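Local coordinates for NADPH-dependent aldehyde reductase YqhD (PDB 4QGS), which catalyses the NADPH-dependent reduction of a broad range of short-chain aldehydes to alcohols, using one zinc ion per subunit, at residues Arg22-Gly26 with Ala253-Trp257; Arg308-Arg312 with Asp330-Asp335. All coordinates share one frame; numbering follows the deposited sequence.

Contact 1: residues Arg22-Gly26 with Ala253-Trp257; sequences RILFG and ANVMW
Phe25 lays one face of its ring against the edge of the Trp257 indole in a T-shaped pair, its centroid 5.3 Å from that of the five-membered ring and the planes 60° apart. Strand 22-25 is an edge strand of the parallel sheet in the dinucleotide-binding domain, and helix 249-262 belongs to the helical domain, so the contact bridges the two domains of this iron-containing alcohol dehydrogenase. With CG anti to the backbone N (chi1 -171°), the Phe25 ring projects from the sheet face toward the helix, and CE1 comes 3.9 Å from CB of Trp257. The ring's own edge is turned to the helix backbone, where CZ stands 3.6 Å from the carbonyl O of Ala253. Met256 adds an oblique Met-aromatic contact, SD lying 5.2 Å from the Phe25 centroid. Two residues back along the strand, on the same side, the branched Ile23 sets CG2 3.9 Å from CZ3 of Trp257. Leu186 of the neighbouring strand touches Ile23, Phe25 and Met256, tying the patch to the sheet. Dispersion and weak ring electrostatics, without direct hydrogen bonds between the two segments, make this a junction of low directionality, consistent with small shifts between the domains.

Contact 2: residues Arg308-Arg312 with Asp330-Asp335; sequences RDTKR and DDERID
Arg308, Asp331 and Asp335 form a salt-bridge network that joins the turn between helices 292-306 and 312-323 to the first turns of helix 330-347 in the helical domain. Asp331 and Asp335 stand four residues apart, one helical turn, which suits them to share one guanidinium. A bend at chi3 (-65°) swings Arg308 toward the helix, and it grips Asp335 end-on with two nitrogens on a single oxygen: NH2 lies 2.9 Å from OD1 and NH1 3.0 Å from it, while the carboxylate plane stands 81° from the guanidinium. NH1 also bonds OD1 of Asp331 at 3.0 Å, the angle at hydrogen 155°, from above that carboxylate's plane. Beyond the contact, Asn305 OD1 accepts from NH2 and fixes the group's rotation. An alanine in place of Arg308 would probably leave the two aspartates as neighbouring negative charges without their shared mate and uncover CG2 of Ile334. Arg312 and Asp330 make a second charged pair, but their modelled atoms lie too close for its geometry to be trusted. Apolar packing is supplied by Ile334, whose CG2 lies over one face of the Arg308 guanidinium, 3.8 Å from NH1; its CD1 comes 4.3 Å from CG of Arg312, and Leu315 and Leu316 of helix 312-323 also touch it. A water closes the network, accepting from Arg308 NE at 3.0 Å and donating to Asp331 OD1 at 2.6 Å.

The two contacts follow one another along the chain without touching: centres 34 Å apart, nearest atoms about 22 Å. Contact 1 joins the two domains; contact 2 lies within the helical one, its centre about 27 Å from the chain centre against 15 Å for contact 1. Only contact 1 approaches the cofactor site, the side chain of Met256 lying about 6 Å from that of Tyr190 and about 7 Å from that of Thr149, both binding NADP(+). Contact 2 is remote from this site and from the zinc ligands Asp205, His209, His278 and His292. Contact 1 thus rests on aromatic and apolar packing at the domain boundary, contact 2 chiefly on ion pairs far out on the helical domain.

Contact 1: residues Arg22-Gly26 with Ala253-Trp257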
ATOM      1  N   ARG A  22      -9.942   8.598 -11.684  1.00 21.16           N
ATOM      2  CA  ARG A  22      -9.513   9.943 -12.032  1.00 20.57           C
ATOM      3  C   ARG A  22      -8.735  10.561 -10.881  1.00 21.59           C
ATOM      4  O   ARG A  22      -9.215  10.589  -9.755  1.00 22.11           O
ATOM      5  CB  ARG A  22     -10.714  10.827 -12.378  1.00 19.12           C
ATOM      6  CG  ARG A  22     -10.357  12.285 -12.639  1.00 20.92           C
ATOM      7  CD  ARG A  22     -11.610  13.123 -12.871  1.00 23.90           C
ATOM      8  NE  ARG A  22     -12.388  12.664 -14.024  1.00 27.19           N
ATOM      9  CZ  ARG A  22     -12.142  13.008 -15.284  1.00 24.24           C
ATOM     10  NH1 ARG A  22     -11.133  13.817 -15.582  1.00 29.25           N
ATOM     11  NH2 ARG A  22     -12.910  12.538 -16.256  1.00 29.20           N
ATOM     12  N   ILE A  23      -7.541  11.057 -11.169  1.00 16.17           N
ATOM     13  CA  ILE A  23      -6.701  11.680 -10.145  1.00 18.64           C
ATOM     14  C   ILE A  23      -6.812  13.190 -10.173  1.00 19.12           C
ATOM     15  O   ILE A  23      -6.525  13.821 -11.193  1.00 18.35           O
ATOM     16  CB  ILE A  23      -5.224  11.301 -10.333  1.00 19.03           C
ATOM     17  CG1 ILE A  23      -5.059   9.773 -10.327  1.00 18.50           C
ATOM     18  CG2 ILE A  23      -4.366  11.947  -9.261  1.00 19.71           C
ATOM     19  CD1 ILE A  23      -5.448   9.125  -9.035  1.00 20.37           C
ATOM     20  N   LEU A  24      -7.212  13.770  -9.048  1.00 17.59           N
ATOM     21  CA  LEU A  24      -7.212  15.216  -8.898  1.00 17.19           C
ATOM     22  C   LEU A  24      -6.057  15.561  -7.978  1.00 18.55           C
ATOM     23  O   LEU A  24      -6.146  15.352  -6.772  1.00 19.95           O
ATOM     24  CB  LEU A  24      -8.548  15.709  -8.342  1.00 18.84           C
ATOM     25  CG  LEU A  24      -9.817  15.299  -9.108  1.00 24.09           C
ATOM     26  CD1 LEU A  24     -11.074  15.794  -8.401  1.00 27.34           C
ATOM     27  CD2 LEU A  24      -9.778  15.799 -10.542  1.00 24.44           C
ATOM     28  N   PHE A  25      -4.959  16.040  -8.552  1.00 17.92           N
ATOM     29  CA  PHE A  25      -3.719  16.203  -7.790  1.00 18.93           C
ATOM     30  C   PHE A  25      -3.323  17.657  -7.565  1.00 18.76           C
ATOM     31  O   PHE A  25      -3.448  18.493  -8.463  1.00 24.08           O
ATOM     32  CB  PHE A  25      -2.573  15.475  -8.513  1.00 19.60           C
ATOM     33  CG  PHE A  25      -1.294  15.386  -7.707  1.00 17.23           C
ATOM     34  CD1 PHE A  25      -0.985  14.225  -7.015  1.00 16.22           C
ATOM     35  CD2 PHE A  25      -0.403  16.451  -7.657  1.00 20.62           C
ATOM     36  CE1 PHE A  25       0.193  14.130  -6.274  1.00 20.41           C
ATOM     37  CE2 PHE A  25       0.772  16.367  -6.903  1.00 22.00           C
ATOM     38  CZ  PHE A  25       1.066  15.208  -6.217  1.00 19.16           C
ATOM     39  N   GLY A  26      -2.816  17.953  -6.372  1.00 18.96           N
ATOM     40  CA  GLY A  26      -2.127  19.212  -6.143  1.00 20.89           C
ATOM     41  C   GLY A  26      -2.671  20.052  -5.008  1.00 20.49           C
ATOM     42  O   GLY A  26      -3.699  19.725  -4.424  1.00 20.08           O
ATOM     43  N   ALA A 253       5.046  16.818  -2.732  1.00 15.63           N
ATOM     44  CA  ALA A 253       4.343  16.475  -3.966  1.00 15.69           C
ATOM     45  C   ALA A 253       5.046  15.341  -4.713  1.00 14.84           C
ATOM     46  O   ALA A 253       4.409  14.368  -5.152  1.00 16.66           O
ATOM     47  CB  ALA A 253       4.214  17.715  -4.874  1.00 17.85           C
ATOM     48  N   ASN A 254       6.362  15.458  -4.872  1.00 14.91           N
ATOM     49  CA  ASN A 254       7.109  14.405  -5.557  1.00 16.24           C
ATOM     50  C   ASN A 254       7.000  13.088  -4.812  1.00 16.43           C
ATOM     51  O   ASN A 254       6.875  12.034  -5.427  1.00 15.61           O
ATOM     52  CB  ASN A 254       8.580  14.784  -5.721  1.00 15.82           C
ATOM     53  CG  ASN A 254       8.815  15.670  -6.925  1.00 19.37           C
ATOM     54  OD1 ASN A 254       8.315  15.388  -8.012  1.00 15.53           O
ATOM     55  ND2 ASN A 254       9.582  16.736  -6.741  1.00 19.85           N
ATOM     56  N   VAL A 255       7.038  13.129  -3.482  1.00 17.81           N
ATOM     57  CA  VAL A 255       6.973  11.873  -2.741  1.00 16.76           C
ATOM     58  C   VAL A 255       5.576  11.254  -2.857  1.00 16.40           C
ATOM     59  O   VAL A 255       5.436  10.051  -3.082  1.00 16.57           O
ATOM     60  CB  VAL A 255       7.373  12.077  -1.263  1.00 15.85           C
ATOM     61  CG1 VAL A 255       7.111  10.800  -0.469  1.00 19.62           C
ATOM     62  CG2 VAL A 255       8.833  12.465  -1.202  1.00 15.26           C
ATOM     63  N   MET A 256       4.546  12.085  -2.771  1.00 15.38           N
ATOM     64  CA  MET A 256       3.176  11.594  -2.851  1.00 13.91           C
ATOM     65  C   MET A 256       2.882  10.979  -4.224  1.00 15.85           C
ATOM     66  O   MET A 256       2.227   9.936  -4.323  1.00 16.65           O
ATOM     67  CB  MET A 256       2.182  12.718  -2.571  1.00 16.14           C
ATOM     68  CG  MET A 256       0.755  12.237  -2.379  1.00 17.85           C
ATOM     69  SD  MET A 256      -0.359  13.626  -2.037  1.00 20.09           S
ATOM     70  CE  MET A 256      -1.683  12.785  -1.182  1.00 18.70           C
ATOM     71  N   TRP A 257       3.363  11.630  -5.276  1.00 16.81           N
ATOM     72  CA  TRP A 257       3.076  11.172  -6.637  1.00 14.59           C
ATOM     73  C   TRP A 257       3.902   9.938  -6.959  1.00 15.07           C
ATOM     74  O   TRP A 257       3.399   8.988  -7.565  1.00 16.80           O
ATOM     75  CB  TRP A 257       3.332  12.292  -7.659  1.00 16.21           C
ATOM     76  CG  TRP A 257       2.792  12.021  -9.075  1.00 15.82           C
ATOM     77  CD1 TRP A 257       3.434  12.286 -10.258  1.00 18.76           C
ATOM     78  CD2 TRP A 257       1.514  11.464  -9.431  1.00 15.48           C
ATOM     79  NE1 TRP A 257       2.635  11.921 -11.327  1.00 17.39           N
ATOM     80  CE2 TRP A 257       1.455  11.414 -10.844  1.00 18.25           C
ATOM     81  CE3 TRP A 257       0.414  10.996  -8.698  1.00 19.20           C
ATOM     82  CZ2 TRP A 257       0.343  10.921 -11.527  1.00 19.68           C
ATOM     83  CZ3 TRP A 257      -0.690  10.515  -9.379  1.00 19.05           C
ATOM     84  CH2 TRP A 257      -0.716  10.483 -10.787  1.00 19.91           C
TER

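Contact 2: residues Arg308-Arg312 with Asp330-Asp335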
ATOM      1  N   ARG A 308      20.403 -13.728  -4.388  1.00 18.99           N
ATOM      2  CA  ARG A 308      21.278 -12.962  -5.273  1.00 19.56           C
ATOM      3  C   ARG A 308      21.573 -13.723  -6.564  1.00 24.76           C
ATOM      4  O   ARG A 308      21.969 -13.120  -7.556  1.00 24.22           O
ATOM      5  CB  ARG A 308      22.583 -12.599  -4.565  1.00 23.17           C
ATOM      6  CG  ARG A 308      23.401 -13.805  -4.108  1.00 25.17           C
ATOM      7  CD  ARG A 308      24.481 -13.366  -3.146  1.00 27.36           C
ATOM      8  NE  ARG A 308      25.463 -12.509  -3.795  1.00 29.61           N
ATOM      9  CZ  ARG A 308      25.920 -11.371  -3.285  1.00 30.83           C
ATOM     10  NH1 ARG A 308      26.817 -10.663  -3.956  1.00 30.99           N
ATOM     11  NH2 ARG A 308      25.481 -10.936  -2.112  1.00 28.92           N
ATOM     12  N   ASP A 309      21.379 -15.038  -6.546  1.00 20.85           N
ATOM     13  CA  ASP A 309      21.550 -15.846  -7.753  1.00 25.77           C
ATOM     14  C   ASP A 309      20.442 -15.582  -8.775  1.00 23.77           C
ATOM     15  O   ASP A 309      20.713 -15.159  -9.899  1.00 25.90           O
ATOM     16  CB  ASP A 309      21.582 -17.338  -7.404  1.00 26.94           C
ATOM     17  CG  ASP A 309      22.831 -17.732  -6.652  1.00 33.44           C
ATOM     18  OD1 ASP A 309      23.918 -17.212  -6.983  1.00 39.51           O
ATOM     19  OD2 ASP A 309      22.720 -18.548  -5.713  1.00 39.91           O
ATOM     20  N   THR A 310      19.197 -15.846  -8.398  1.00 21.61           N
ATOM     21  CA  THR A 310      18.096 -15.696  -9.339  1.00 21.42           C
ATOM     22  C   THR A 310      17.834 -14.228  -9.656  1.00 23.92           C
ATOM     23  O   THR A 310      17.342 -13.909 -10.735  1.00 21.54           O
ATOM     24  CB  THR A 310      16.791 -16.320  -8.814  1.00 24.76           C
ATOM     25  OG1 THR A 310      16.414 -15.682  -7.586  1.00 24.81           O
ATOM     26  CG2 THR A 310      16.959 -17.809  -8.563  1.00 27.03           C
ATOM     27  N   LYS A 311      18.164 -13.335  -8.720  1.00 19.25           N
ATOM     28  CA  LYS A 311      17.920 -11.909  -8.937  1.00 17.30           C
ATOM     29  C   LYS A 311      19.141 -11.180  -9.476  1.00 20.32           C
ATOM     30  O   LYS A 311      19.167  -9.953  -9.531  1.00 20.22           O
ATOM     31  CB  LYS A 311      17.481 -11.237  -7.625  1.00 17.26           C
ATOM     32  CG  LYS A 311      16.124 -11.679  -7.123  1.00 19.19           C
ATOM     33  CD  LYS A 311      15.786 -10.926  -5.815  1.00 17.59           C
ATOM     34  CE  LYS A 311      14.439 -11.350  -5.268  1.00 19.64           C
ATOM     35  NZ  LYS A 311      13.310 -10.997  -6.181  1.00 18.21           N
ATOM     36  N   ARG A 312      20.160 -11.935  -9.871  1.00 21.42           N
ATOM     37  CA  ARG A 312      21.456 -11.345 -10.161  1.00 20.24           C
ATOM     38  C   ARG A 312      21.397 -10.227 -11.211  1.00 18.38           C
ATOM     39  O   ARG A 312      21.887  -9.131 -10.961  1.00 19.31           O
ATOM     40  CB  ARG A 312      22.435 -12.440 -10.601  1.00 22.58           C
ATOM     41  CG  ARG A 312      23.683 -11.937 -11.253  1.00 29.78           C
ATOM     42  CD  ARG A 312      24.345 -13.083 -11.996  1.00 39.50           C
ATOM     43  NE  ARG A 312      25.799 -12.990 -11.980  1.00 55.20           N
ATOM     44  CZ  ARG A 312      26.519 -12.386 -12.919  1.00 60.11           C
ATOM     45  NH1 ARG A 312      25.928 -11.804 -13.962  1.00 53.44           N
ATOM     46  NH2 ARG A 312      27.839 -12.358 -12.810  1.00 56.97           N
ATOM     47  N   ASP A 330      30.672  -8.204 -10.104  1.00 34.45           N
ATOM     48  CA  ASP A 330      29.256  -8.407  -9.941  1.00 34.36           C
ATOM     49  C   ASP A 330      28.916  -8.549  -8.469  1.00 31.60           C
ATOM     50  O   ASP A 330      28.031  -7.852  -7.974  1.00 30.61           O
ATOM     51  CB  ASP A 330      28.819  -9.628 -10.727  1.00 33.10           C
ATOM     52  CG  ASP A 330      28.823  -9.380 -12.218  1.00 36.03           C
ATOM     53  OD1 ASP A 330      28.411 -10.292 -12.948  1.00 35.04           O
ATOM     54  OD2 ASP A 330      29.222  -8.280 -12.664  1.00 35.36           O
ATOM     55  N   ASP A 331      29.635  -9.410  -7.751  1.00 30.83           N
ATOM     56  CA  ASP A 331      29.334  -9.594  -6.333  1.00 30.18           C
ATOM     57  C   ASP A 331      29.573  -8.326  -5.519  1.00 30.04           C
ATOM     58  O   ASP A 331      28.792  -8.016  -4.627  1.00 30.07           O
ATOM     59  CB  ASP A 331      30.146 -10.743  -5.738  1.00 32.01           C
ATOM     60  CG  ASP A 331      29.545 -12.092  -6.055  1.00 40.26           C
ATOM     61  OD1 ASP A 331      28.299 -12.192  -6.109  1.00 35.48           O
ATOM     62  OD2 ASP A 331      30.317 -13.053  -6.250  1.00 49.43           O
ATOM     63  N   GLU A 332      30.646  -7.598  -5.817  1.00 31.19           N
ATOM     64  CA  GLU A 332      30.909  -6.332  -5.128  1.00 31.18           C
ATOM     65  C   GLU A 332      29.820  -5.309  -5.432  1.00 30.76           C
ATOM     66  O   GLU A 332      29.389  -4.562  -4.551  1.00 28.01           O
ATOM     67  CB  GLU A 332      32.266  -5.762  -5.533  1.00 35.74           C
ATOM     68  CG  GLU A 332      33.461  -6.570  -5.068  1.00 35.85           C
ATOM     69  CD  GLU A 332      34.760  -6.072  -5.679  1.00 39.59           C
ATOM     70  OE1 GLU A 332      34.733  -5.625  -6.842  1.00 38.46           O
ATOM     71  OE2 GLU A 332      35.806  -6.130  -5.002  1.00 41.62           O
ATOM     72  N   ARG A 333      29.379  -5.266  -6.685  1.00 28.95           N
ATOM     73  CA  ARG A 333      28.347  -4.305  -7.069  1.00 30.46           C
ATOM     74  C   ARG A 333      27.017  -4.630  -6.377  1.00 24.25           C
ATOM     75  O   ARG A 333      26.332  -3.732  -5.887  1.00 24.66           O
ATOM     76  CB  ARG A 333      28.180  -4.270  -8.589  1.00 32.25           C
ATOM     77  CG  ARG A 333      29.409  -3.746  -9.334  1.00 32.58           C
ATOM     78  CD  ARG A 333      29.254  -3.912 -10.847  1.00 38.52           C
ATOM     79  NE  ARG A 333      28.153  -3.091 -11.333  1.00 45.18           N
ATOM     80  CZ  ARG A 333      27.480  -3.300 -12.459  1.00 45.10           C
ATOM     81  NH1 ARG A 333      27.785  -4.318 -13.259  1.00 39.65           N
ATOM     82  NH2 ARG A 333      26.494  -2.478 -12.784  1.00 44.08           N
ATOM     83  N   ILE A 334      26.671  -5.912  -6.329  1.00 24.04           N
ATOM     84  CA  ILE A 334      25.442  -6.342  -5.668  1.00 24.63           C
ATOM     85  C   ILE A 334      25.541  -6.068  -4.167  1.00 25.53           C
ATOM     86  O   ILE A 334      24.598  -5.542  -3.563  1.00 22.83           O
ATOM     87  CB  ILE A 334      25.160  -7.834  -5.925  1.00 21.96           C
ATOM     88  CG1 ILE A 334      24.824  -8.050  -7.404  1.00 23.70           C
ATOM     89  CG2 ILE A 334      24.032  -8.344  -5.028  1.00 25.04           C
ATOM     90  CD1 ILE A 334      24.674  -9.524  -7.799  1.00 26.46           C
ATOM     91  N   ASP A 335      26.680  -6.409  -3.569  1.00 23.12           N
ATOM     92  CA  ASP A 335      26.892  -6.115  -2.144  1.00 23.20           C
ATOM     93  C   ASP A 335      26.725  -4.627  -1.867  1.00 23.03           C
ATOM     94  O   ASP A 335      26.078  -4.248  -0.893  1.00 23.25           O
ATOM     95  CB  ASP A 335      28.278  -6.579  -1.686  1.00 25.05           C
ATOM     96  CG  ASP A 335      28.361  -8.083  -1.492  1.00 30.57           C
ATOM     97  OD1 ASP A 335      27.357  -8.790  -1.730  1.00 31.39           O
ATOM     98  OD2 ASP A 335      29.444  -8.565  -1.100  1.00 34.35           O
TER
HETATM   99  O   HOH W   1      26.664 -14.237  -5.940  1.00 38.42           O